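Local atomic coordinates of PpBBE-like 1 D396N (Physcomitrella patens subsp. patens, PDB entry 6EO5), a protein that oxidises cellobiose as a berberine bridge enzyme-like flavoprotein of the VAO family, using an FAD cofactor held by two covalent bonds. Residues D192-Y205 against Y442-W456. Residues are numbered along the deposited sequence; the frame is centred on the assembly and turned at random.
Sequences DLYFAIRGAGATSY and YGSSLSTLIAGKKKW. With FAD (flavin-adenine dinucleotide), chain C.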
ATOM      1  N   ASP A 192      16.165   0.831 -16.304  1.00 70.94           N
ATOM      2  CA  ASP A 192      15.426  -0.430 -16.212  1.00 69.32           C
ATOM      3  C   ASP A 192      15.051  -0.739 -14.766  1.00 67.12           C
ATOM      4  O   ASP A 192      13.888  -1.027 -14.459  1.00 64.70           O
ATOM      5  CB  ASP A 192      16.253  -1.575 -16.823  1.00 65.60           C
ATOM      6  CG  ASP A 192      17.693  -1.650 -16.274  1.00 70.11           C
ATOM      7  OD1 ASP A 192      18.273  -0.604 -15.908  1.00 73.57           O
ATOM      8  OD2 ASP A 192      18.255  -2.759 -16.219  1.00 72.90           O
ATOM      9  N   LEU A 193      16.029  -0.673 -13.863  1.00 68.75           N
ATOM     10  CA  LEU A 193      15.753  -0.836 -12.441  1.00 66.11           C
ATOM     11  C   LEU A 193      14.776   0.226 -11.948  1.00 67.49           C
ATOM     12  O   LEU A 193      13.924  -0.045 -11.090  1.00 67.85           O
ATOM     13  CB  LEU A 193      17.066  -0.777 -11.668  1.00 61.62           C
ATOM     14  CG  LEU A 193      17.043  -1.160 -10.199  1.00 65.79           C
ATOM     15  CD1 LEU A 193      16.530  -2.563 -10.043  1.00 67.15           C
ATOM     16  CD2 LEU A 193      18.441  -1.039  -9.646  1.00 70.33           C
ATOM     17  N   TYR A 194      14.874   1.442 -12.494  1.00 63.92           N
ATOM     18  CA  TYR A 194      13.983   2.514 -12.074  1.00 63.94           C
ATOM     19  C   TYR A 194      12.548   2.228 -12.505  1.00 61.18           C
ATOM     20  O   TYR A 194      11.605   2.484 -11.754  1.00 59.57           O
ATOM     21  CB  TYR A 194      14.489   3.851 -12.629  1.00 61.40           C
ATOM     22  CG  TYR A 194      13.687   5.073 -12.227  1.00 59.40           C
ATOM     23  CD1 TYR A 194      13.502   5.412 -10.886  1.00 61.05           C
ATOM     24  CD2 TYR A 194      13.133   5.907 -13.197  1.00 62.29           C
ATOM     25  CE1 TYR A 194      12.772   6.547 -10.526  1.00 58.81           C
ATOM     26  CE2 TYR A 194      12.409   7.041 -12.851  1.00 59.53           C
ATOM     27  CZ  TYR A 194      12.228   7.350 -11.520  1.00 59.77           C
ATOM     28  OH  TYR A 194      11.497   8.468 -11.203  1.00 61.96           O
ATOM     29  N   PHE A 195      12.369   1.684 -13.707  1.00 61.41           N
ATOM     30  CA  PHE A 195      11.047   1.230 -14.142  1.00 63.37           C
ATOM     31  C   PHE A 195      10.491   0.155 -13.209  1.00 62.36           C
ATOM     32  O   PHE A 195       9.325   0.215 -12.790  1.00 60.43           O
ATOM     33  CB  PHE A 195      11.151   0.714 -15.575  1.00 58.95           C
ATOM     34  CG  PHE A 195       9.907   0.091 -16.102  1.00 57.80           C
ATOM     35  CD1 PHE A 195       9.621  -1.248 -15.851  1.00 59.20           C
ATOM     36  CD2 PHE A 195       9.054   0.814 -16.911  1.00 60.19           C
ATOM     37  CE1 PHE A 195       8.487  -1.842 -16.357  1.00 55.41           C
ATOM     38  CE2 PHE A 195       7.907   0.224 -17.427  1.00 60.85           C
ATOM     39  CZ  PHE A 195       7.625  -1.105 -17.145  1.00 59.09           C
ATOM     40  N   ALA A 196      11.316  -0.834 -12.862  1.00 57.15           N
ATOM     41  CA  ALA A 196      10.826  -1.974 -12.095  1.00 59.22           C
ATOM     42  C   ALA A 196      10.361  -1.572 -10.697  1.00 62.87           C
ATOM     43  O   ALA A 196       9.355  -2.103 -10.202  1.00 64.23           O
ATOM     44  CB  ALA A 196      11.908  -3.050 -12.003  1.00 56.46           C
ATOM     45  N   ILE A 197      11.083  -0.664 -10.028  1.00 59.67           N
ATOM     46  CA  ILE A 197      10.797  -0.421  -8.614  1.00 57.86           C
ATOM     47  C   ILE A 197       9.554   0.446  -8.433  1.00 58.06           C
ATOM     48  O   ILE A 197       8.985   0.479  -7.335  1.00 57.67           O
ATOM     49  CB  ILE A 197      12.008   0.192  -7.873  1.00 63.50           C
ATOM     50  CG1 ILE A 197      12.338   1.592  -8.394  1.00 63.42           C
ATOM     51  CG2 ILE A 197      13.240  -0.702  -7.954  1.00 56.97           C
ATOM     52  CD1 ILE A 197      11.662   2.722  -7.605  1.00 61.01           C
ATOM     53  N   ARG A 198       9.113   1.145  -9.482  1.00 53.78           N
ATOM     54  CA  ARG A 198       7.871   1.918  -9.456  1.00 55.85           C
ATOM     55  C   ARG A 198       6.672   1.010  -9.754  1.00 59.91           C
ATOM     56  O   ARG A 198       6.014   1.105 -10.793  1.00 58.73           O
ATOM     57  CB  ARG A 198       7.951   3.069 -10.451  1.00 57.81           C
ATOM     58  CG  ARG A 198       8.775   4.245  -9.970  1.00 59.51           C
ATOM     59  CD  ARG A 198       9.793   4.708 -11.008  1.00 60.96           C
ATOM     60  NE  ARG A 198       9.294   5.719 -11.940  1.00 60.94           N
ATOM     61  CZ  ARG A 198       9.453   5.662 -13.261  1.00 59.80           C
ATOM     62  NH1 ARG A 198      10.102   4.648 -13.816  1.00 58.65           N
ATOM     63  NH2 ARG A 198       8.977   6.630 -14.029  1.00 60.73           N
ATOM     64  N   GLY A 199       6.381   0.119  -8.804  1.00 55.23           N
ATOM     65  CA  GLY A 199       5.279  -0.807  -8.979  1.00 58.91           C
ATOM     66  C   GLY A 199       5.590  -2.270  -8.691  1.00 63.83           C
ATOM     67  O   GLY A 199       4.698  -3.033  -8.303  1.00 56.23           O
ATOM     68  N   ALA A 200       6.849  -2.686  -8.878  1.00 59.97           N
ATOM     69  CA  ALA A 200       7.232  -4.066  -8.603  1.00 61.30           C
ATOM     70  C   ALA A 200       8.489  -4.152  -7.742  1.00 61.82           C
ATOM     71  O   ALA A 200       9.192  -5.163  -7.787  1.00 62.74           O
ATOM     72  CB  ALA A 200       7.428  -4.849  -9.905  1.00 54.51           C
ATOM     73  N   GLY A 201       8.777  -3.127  -6.941  1.00 59.41           N
ATOM     74  CA  GLY A 201      10.025  -3.094  -6.195  1.00 58.29           C
ATOM     75  C   GLY A 201      10.088  -3.929  -4.928  1.00 59.62           C
ATOM     76  O   GLY A 201      11.171  -4.053  -4.346  1.00 62.45           O
ATOM     77  N   ALA A 202       8.979  -4.508  -4.476  1.00 58.29           N
ATOM     78  CA  ALA A 202       9.024  -5.265  -3.229  1.00 62.52           C
ATOM     79  C   ALA A 202       9.965  -6.470  -3.330  1.00 66.38           C
ATOM     80  O   ALA A 202       9.698  -7.412  -4.089  1.00 62.80           O
ATOM     81  CB  ALA A 202       7.620  -5.727  -2.833  1.00 54.13           C
ATOM     82  N   THR A 203      11.081  -6.427  -2.588  1.00 65.79           N
ATOM     83  CA  THR A 203      12.046  -7.521  -2.458  1.00 57.70           C
ATOM     84  C   THR A 203      12.770  -7.883  -3.756  1.00 62.92           C
ATOM     85  O   THR A 203      13.998  -8.009  -3.762  1.00 66.65           O
ATOM     86  CB  THR A 203      11.356  -8.770  -1.892  1.00 60.68           C
ATOM     87  OG1 THR A 203      11.136  -8.600  -0.488  1.00 62.33           O
ATOM     88  CG2 THR A 203      12.207 -10.032  -2.128  1.00 63.77           C
ATOM     89  N   SER A 204      12.031  -8.008  -4.864  1.00 64.37           N
ATOM     90  CA  SER A 204      12.482  -8.794  -6.013  1.00 63.98           C
ATOM     91  C   SER A 204      13.805  -8.323  -6.609  1.00 65.02           C
ATOM     92  O   SER A 204      14.476  -9.117  -7.280  1.00 65.49           O
ATOM     93  CB  SER A 204      11.410  -8.804  -7.107  1.00 62.83           C
ATOM     94  OG  SER A 204      10.321  -9.645  -6.752  1.00 59.76           O
ATOM     95  N   TYR A 205      14.196  -7.061  -6.397  1.00 65.81           N
ATOM     96  CA  TYR A 205      15.379  -6.497  -7.042  1.00 61.18           C
ATOM     97  C   TYR A 205      16.447  -6.045  -6.061  1.00 61.46           C
ATOM     98  O   TYR A 205      17.439  -5.447  -6.485  1.00 60.00           O
ATOM     99  CB  TYR A 205      14.995  -5.322  -7.949  1.00 60.03           C
ATOM    100  CG  TYR A 205      14.050  -5.727  -9.049  1.00 63.14           C
ATOM    101  CD1 TYR A 205      12.674  -5.689  -8.858  1.00 63.86           C
ATOM    102  CD2 TYR A 205      14.527  -6.175 -10.268  1.00 60.32           C
ATOM    103  CE1 TYR A 205      11.801  -6.073  -9.862  1.00 62.81           C
ATOM    104  CE2 TYR A 205      13.660  -6.564 -11.281  1.00 60.36           C
ATOM    105  CZ  TYR A 205      12.300  -6.510 -11.074  1.00 59.81           C
ATOM    106  OH  TYR A 205      11.439  -6.888 -12.081  1.00 55.48           O
ATOM    107  N   TYR A 442       0.827  -7.317 -13.178  1.00 53.48           N
ATOM    108  CA  TYR A 442       1.866  -6.720 -13.993  1.00 52.58           C
ATOM    109  C   TYR A 442       1.574  -6.728 -15.491  1.00 56.52           C
ATOM    110  O   TYR A 442       2.162  -5.913 -16.209  1.00 55.96           O
ATOM    111  CB  TYR A 442       3.206  -7.418 -13.694  1.00 52.53           C
ATOM    112  CG  TYR A 442       3.625  -7.265 -12.236  1.00 54.00           C
ATOM    113  CD1 TYR A 442       3.659  -6.003 -11.625  1.00 59.65           C
ATOM    114  CD2 TYR A 442       3.962  -8.365 -11.464  1.00 52.06           C
ATOM    115  CE1 TYR A 442       4.038  -5.849 -10.282  1.00 55.07           C
ATOM    116  CE2 TYR A 442       4.337  -8.223 -10.125  1.00 55.20           C
ATOM    117  CZ  TYR A 442       4.367  -6.966  -9.541  1.00 58.93           C
ATOM    118  OH  TYR A 442       4.734  -6.829  -8.220  1.00 65.12           O
ATOM    119  N   GLY A 443       0.692  -7.609 -15.975  1.00 53.02           N
ATOM    120  CA  GLY A 443       0.196  -7.533 -17.350  1.00 51.87           C
ATOM    121  C   GLY A 443       1.265  -7.330 -18.420  1.00 59.60           C
ATOM    122  O   GLY A 443       2.237  -8.091 -18.512  1.00 59.28           O
ATOM    123  N   SER A 444       1.086  -6.279 -19.241  1.00 62.57           N
ATOM    124  CA  SER A 444       1.959  -6.029 -20.398  1.00 64.68           C
ATOM    125  C   SER A 444       3.399  -5.726 -20.016  1.00 64.95           C
ATOM    126  O   SER A 444       4.268  -5.752 -20.891  1.00 65.88           O
ATOM    127  CB  SER A 444       1.472  -4.846 -21.243  1.00 60.74           C
ATOM    128  OG  SER A 444       0.151  -5.009 -21.726  1.00 72.55           O
ATOM    129  N   SER A 445       3.671  -5.390 -18.760  1.00 61.08           N
ATOM    130  CA  SER A 445       5.016  -5.048 -18.330  1.00 60.58           C
ATOM    131  C   SER A 445       5.757  -6.220 -17.709  1.00 58.71           C
ATOM    132  O   SER A 445       6.920  -6.064 -17.330  1.00 59.96           O
ATOM    133  CB  SER A 445       4.972  -3.876 -17.331  1.00 59.72           C
ATOM    134  OG  SER A 445       4.622  -2.655 -17.972  1.00 60.64           O
ATOM    135  N   LEU A 446       5.125  -7.391 -17.601  1.00 60.76           N
ATOM    136  CA  LEU A 446       5.729  -8.478 -16.827  1.00 60.89           C
ATOM    137  C   LEU A 446       6.957  -9.060 -17.526  1.00 62.71           C
ATOM    138  O   LEU A 446       7.958  -9.364 -16.863  1.00 62.37           O
ATOM    139  CB  LEU A 446       4.688  -9.558 -16.540  1.00 57.75           C
ATOM    140  CG  LEU A 446       5.161 -10.844 -15.862  1.00 60.62           C
ATOM    141  CD1 LEU A 446       5.847 -10.563 -14.529  1.00 56.73           C
ATOM    142  CD2 LEU A 446       3.984 -11.786 -15.687  1.00 52.96           C
ATOM    143  N   SER A 447       6.915  -9.196 -18.859  1.00 59.01           N
ATOM    144  CA  SER A 447       8.104  -9.603 -19.613  1.00 62.73           C
ATOM    145  C   SER A 447       9.292  -8.702 -19.297  1.00 63.17           C
ATOM    146  O   SER A 447      10.390  -9.180 -18.987  1.00 64.47           O
ATOM    147  CB  SER A 447       7.829  -9.575 -21.121  1.00 66.90           C
ATOM    148  OG  SER A 447       6.564 -10.115 -21.451  1.00 74.74           O
ATOM    149  N   THR A 448       9.088  -7.387 -19.388  1.00 60.84           N
ATOM    150  CA  THR A 448      10.142  -6.445 -19.026  1.00 63.15           C
ATOM    151  C   THR A 448      10.606  -6.672 -17.593  1.00 62.62           C
ATOM    152  O   THR A 448      11.811  -6.678 -17.317  1.00 62.26           O
ATOM    153  CB  THR A 448       9.652  -5.009 -19.227  1.00 61.81           C
ATOM    154  OG1 THR A 448       9.296  -4.827 -20.604  1.00 65.24           O
ATOM    155  CG2 THR A 448      10.721  -4.018 -18.861  1.00 56.94           C
ATOM    156  N   LEU A 449       9.668  -6.905 -16.674  1.00 61.12           N
ATOM    157  CA  LEU A 449      10.063  -7.125 -15.291  1.00 60.23           C
ATOM    158  C   LEU A 449      10.964  -8.353 -15.168  1.00 64.33           C
ATOM    159  O   LEU A 449      11.991  -8.306 -14.476  1.00 61.66           O
ATOM    160  CB  LEU A 449       8.819  -7.227 -14.408  1.00 58.40           C
ATOM    161  CG  LEU A 449       8.081  -5.883 -14.299  1.00 57.24           C
ATOM    162  CD1 LEU A 449       6.757  -5.999 -13.580  1.00 53.99           C
ATOM    163  CD2 LEU A 449       8.955  -4.855 -13.609  1.00 58.52           C
ATOM    164  N   ILE A 450      10.630  -9.443 -15.879  1.00 66.82           N
ATOM    165  CA  ILE A 450      11.430 -10.671 -15.792  1.00 68.31           C
ATOM    166  C   ILE A 450      12.823 -10.453 -16.384  1.00 65.32           C
ATOM    167  O   ILE A 450      13.830 -10.875 -15.803  1.00 62.66           O
ATOM    168  CB  ILE A 450      10.697 -11.849 -16.467  1.00 67.35           C
ATOM    169  CG1 ILE A 450       9.493 -12.286 -15.637  1.00 63.66           C
ATOM    170  CG2 ILE A 450      11.619 -13.035 -16.633  1.00 68.33           C
ATOM    171  CD1 ILE A 450       8.425 -12.975 -16.463  1.00 61.61           C
ATOM    172  N   ALA A 451      12.900  -9.789 -17.542  1.00 64.12           N
ATOM    173  CA  ALA A 451      14.189  -9.397 -18.102  1.00 64.36           C
ATOM    174  C   ALA A 451      15.056  -8.679 -17.072  1.00 67.37           C
ATOM    175  O   ALA A 451      16.244  -8.991 -16.914  1.00 66.70           O
ATOM    176  CB  ALA A 451      13.970  -8.507 -19.320  1.00 56.13           C
ATOM    177  N   GLY A 452      14.473  -7.716 -16.353  1.00 61.84           N
ATOM    178  CA  GLY A 452      15.236  -6.995 -15.352  1.00 59.79           C
ATOM    179  C   GLY A 452      15.606  -7.852 -14.163  1.00 65.64           C
ATOM    180  O   GLY A 452      16.644  -7.629 -13.530  1.00 67.06           O
ATOM    181  N   LYS A 453      14.762  -8.829 -13.827  1.00 66.25           N
ATOM    182  CA  LYS A 453      15.095  -9.747 -12.746  1.00 63.77           C
ATOM    183  C   LYS A 453      16.296 -10.601 -13.130  1.00 67.00           C
ATOM    184  O   LYS A 453      17.189 -10.834 -12.306  1.00 64.73           O
ATOM    185  CB  LYS A 453      13.876 -10.616 -12.410  1.00 63.40           C
ATOM    186  CG  LYS A 453      14.124 -11.762 -11.437  1.00 57.20           C
ATOM    187  CD  LYS A 453      14.419 -11.274 -10.034  1.00 60.27           C
ATOM    188  CE  LYS A 453      14.481 -12.440  -9.065  1.00 55.00           C
ATOM    189  NZ  LYS A 453      14.809 -12.028  -7.681  1.00 58.15           N
ATOM    190  N   LYS A 454      16.340 -11.062 -14.389  1.00 68.42           N
ATOM    191  CA  LYS A 454      17.478 -11.850 -14.857  1.00 71.22           C
ATOM    192  C   LYS A 454      18.766 -11.050 -14.754  1.00 71.97           C
ATOM    193  O   LYS A 454      19.802 -11.563 -14.315  1.00 72.27           O
ATOM    194  CB  LYS A 454      17.251 -12.300 -16.301  1.00 69.84           C
ATOM    195  CG  LYS A 454      16.104 -13.283 -16.466  1.00 76.51           C
ATOM    196  CD  LYS A 454      15.759 -13.523 -17.942  1.00 83.49           C
ATOM    197  CE  LYS A 454      15.868 -15.004 -18.319  1.00 86.18           C
ATOM    198  NZ  LYS A 454      14.860 -15.391 -19.351  1.00 89.43           N
ATOM    199  N   LYS A 455      18.701  -9.776 -15.130  1.00 68.92           N
ATOM    200  CA  LYS A 455      19.879  -8.924 -15.136  1.00 66.47           C
ATOM    201  C   LYS A 455      20.380  -8.637 -13.727  1.00 70.17           C
ATOM    202  O   LYS A 455      21.590  -8.643 -13.490  1.00 77.75           O
ATOM    203  CB  LYS A 455      19.554  -7.631 -15.879  1.00 64.08           C
ATOM    204  CG  LYS A 455      20.571  -6.536 -15.726  1.00 69.73           C
ATOM    205  CD  LYS A 455      20.260  -5.404 -16.691  1.00 68.86           C
ATOM    206  CE  LYS A 455      21.156  -4.210 -16.464  1.00 66.62           C
ATOM    207  NZ  LYS A 455      20.999  -3.258 -17.591  1.00 74.59           N
ATOM    208  N   TRP A 456      19.480  -8.397 -12.774  1.00 67.09           N
ATOM    209  CA  TRP A 456      19.897  -7.853 -11.489  1.00 66.20           C
ATOM    210  C   TRP A 456      19.958  -8.869 -10.361  1.00 65.44           C
ATOM    211  O   TRP A 456      20.463  -8.540  -9.285  1.00 67.94           O
ATOM    212  CB  TRP A 456      18.977  -6.690 -11.079  1.00 70.02           C
ATOM    213  CG  TRP A 456      19.189  -5.449 -11.890  1.00 68.24           C
ATOM    214  CD1 TRP A 456      18.472  -5.050 -12.981  1.00 70.02           C
ATOM    215  CD2 TRP A 456      20.198  -4.452 -11.689  1.00 70.01           C
ATOM    216  NE1 TRP A 456      18.966  -3.862 -13.469  1.00 70.92           N
ATOM    217  CE2 TRP A 456      20.021  -3.470 -12.690  1.00 72.41           C
ATOM    218  CE3 TRP A 456      21.231  -4.289 -10.755  1.00 73.17           C
ATOM    219  CZ2 TRP A 456      20.838  -2.341 -12.784  1.00 73.54           C
ATOM    220  CZ3 TRP A 456      22.045  -3.165 -10.847  1.00 70.54           C
ATOM    221  CH2 TRP A 456      21.844  -2.206 -11.857  1.00 75.88           C
TER
HETATM  222  PA  FAD C 601       6.190  -4.766   4.473  1.00 59.67           P
HETATM  223  O1A FAD C 601       5.452  -6.026   4.897  1.00 53.70           O
HETATM  224  O2A FAD C 601       7.349  -4.460   5.387  1.00 58.80           O
HETATM  225  O5B FAD C 601       6.667  -4.780   2.931  1.00 57.32           O
HETATM  226  C5B FAD C 601       5.851  -5.310   1.909  1.00 58.34           C
HETATM  227  C4B FAD C 601       6.701  -5.878   0.777  1.00 56.92           C
HETATM  228  O4B FAD C 601       7.667  -4.929   0.366  1.00 59.84           O
HETATM  229  C3B FAD C 601       7.467  -7.118   1.204  1.00 58.39           C
HETATM  230  O3B FAD C 601       7.617  -7.958   0.082  1.00 60.19           O
HETATM  231  C2B FAD C 601       8.815  -6.562   1.583  1.00 58.68           C
HETATM  232  O2B FAD C 601       9.828  -7.532   1.486  1.00 61.00           O
HETATM  233  C1B FAD C 601       8.979  -5.424   0.583  1.00 62.56           C
HETATM  234  N9A FAD C 601       9.898  -4.407   1.142  1.00 62.86           N
HETATM  235  C8A FAD C 601       9.793  -3.784   2.363  1.00 62.51           C
HETATM  236  N7A FAD C 601      10.836  -2.941   2.514  1.00 61.95           N
HETATM  237  C5A FAD C 601      11.612  -3.017   1.412  1.00 59.10           C
HETATM  238  C6A FAD C 601      12.789  -2.384   1.061  1.00 61.67           C
HETATM  239  N6A FAD C 601      13.343  -1.512   1.896  1.00 63.21           N
HETATM  240  N1A FAD C 601      13.376  -2.659  -0.156  1.00 62.62           N
HETATM  241  C2A FAD C 601      12.794  -3.573  -1.004  1.00 59.17           C
HETATM  242  N3A FAD C 601      11.623  -4.209  -0.650  1.00 61.34           N
HETATM  243  C4A FAD C 601      11.042  -3.937   0.544  1.00 61.90           C
HETATM  244  N1  FAD C 601      -2.302   0.596   0.723  1.00 57.61           N
HETATM  245  C2  FAD C 601      -2.585   1.776   0.027  1.00 62.28           C
HETATM  246  O2  FAD C 601      -2.217   1.967  -1.151  1.00 55.17           O
HETATM  247  N3  FAD C 601      -3.288   2.780   0.673  1.00 63.86           N
HETATM  248  C4  FAD C 601      -3.710   2.617   1.975  1.00 61.41           C
HETATM  249  O4  FAD C 601      -4.320   3.528   2.527  1.00 65.96           O
HETATM  250  C4X FAD C 601      -3.433   1.446   2.664  1.00 62.15           C
HETATM  251  N5  FAD C 601      -3.817   1.311   3.981  1.00 61.75           N
HETATM  252  C5X FAD C 601      -3.274   0.305   4.757  1.00 60.76           C
HETATM  253  C6  FAD C 601      -3.560   0.263   6.117  1.00 59.00           C
HETATM  254  C7  FAD C 601      -2.945  -0.658   6.981  1.00 60.59           C
HETATM  255  C7M FAD C 601      -3.270  -0.660   8.458  1.00 55.46           C
HETATM  256  C8  FAD C 601      -2.098  -1.635   6.415  1.00 55.80           C
HETATM  257  C8M FAD C 601      -1.490  -2.734   7.265  1.00 54.87           C
HETATM  258  C9  FAD C 601      -1.893  -1.633   5.022  1.00 58.48           C
HETATM  259  C9A FAD C 601      -2.454  -0.660   4.176  1.00 60.98           C
HETATM  260  N10 FAD C 601      -2.300  -0.658   2.783  1.00 59.23           N
HETATM  261  C10 FAD C 601      -2.687   0.446   2.047  1.00 58.15           C
HETATM  262  C1' FAD C 601      -1.470  -1.683   2.085  1.00 56.75           C
HETATM  263  C2' FAD C 601      -0.021  -1.206   2.045  1.00 58.43           C
HETATM  264  O2' FAD C 601       0.212  -0.241   1.045  1.00 56.72           O
HETATM  265  C3' FAD C 601       0.871  -2.399   1.790  1.00 54.81           C
HETATM  266  O3' FAD C 601       0.631  -3.298   2.846  1.00 55.42           O
HETATM  267  C4' FAD C 601       2.331  -1.961   1.730  1.00 56.12           C
HETATM  268  O4' FAD C 601       3.024  -2.819   0.844  1.00 52.97           O
HETATM  269  C5' FAD C 601       2.956  -1.963   3.124  1.00 53.17           C
HETATM  270  O5' FAD C 601       4.341  -1.687   3.117  1.00 53.90           O
HETATM  271  P   FAD C 601       5.201  -2.043   4.439  1.00 57.10           P
HETATM  272  O1P FAD C 601       6.614  -1.537   4.270  1.00 60.40           O
HETATM  273  O2P FAD C 601       4.567  -1.564   5.718  1.00 59.87           O
HETATM  274  O3P FAD C 601       5.042  -3.642   4.531  1.00 62.08           O
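Asp192 OD2 takes two donors from the end of helix 446-456: Trp456 NE1 (3.0 Å), with OD2 close to the indole plane, and Lys455 NZ, which adds a salt bridge. They reach this oxygen from opposite faces of the carboxylate, a grip that should limit its rotation. Lys455 suits its place because its extended chain spans from helix to acid; Trp456 offers an edge N-H and a broad face. Polar bonds also hold Ser204 and Tyr205. The long Tyr205 ring carries its OH to Leu449 O (2.8 Å), which already accepts Lys453 N, while Lys453 NZ meets Ser204 O on a lone pair; the same ammonium also bonds Phe462 O and pairs with Asp457.

Among apolar contacts, Leu193 CD2 sits over the six-membered ring of Trp456 in a CH-pi contact, 4.0 Å from its centroid. Leu449, with CG anti to its carbonyl carbon (chi1 -68°), sends CD2 to Ala196 CB (3.8 Å) and CD1 to Ala200 CB, small side chains that admit the branched one. Phe195 meets Ser445 and Leu449 CD2 at its ring edge. Tyr442 CE1 lies 3.6 Å from Ala200 CB.

The axes of segments 192-200 and 446-456 cross at -118°, packing the C-terminal helix onto the FAD-binding part, where Thr203 N bonds adenine N3A, as in the VAO fold.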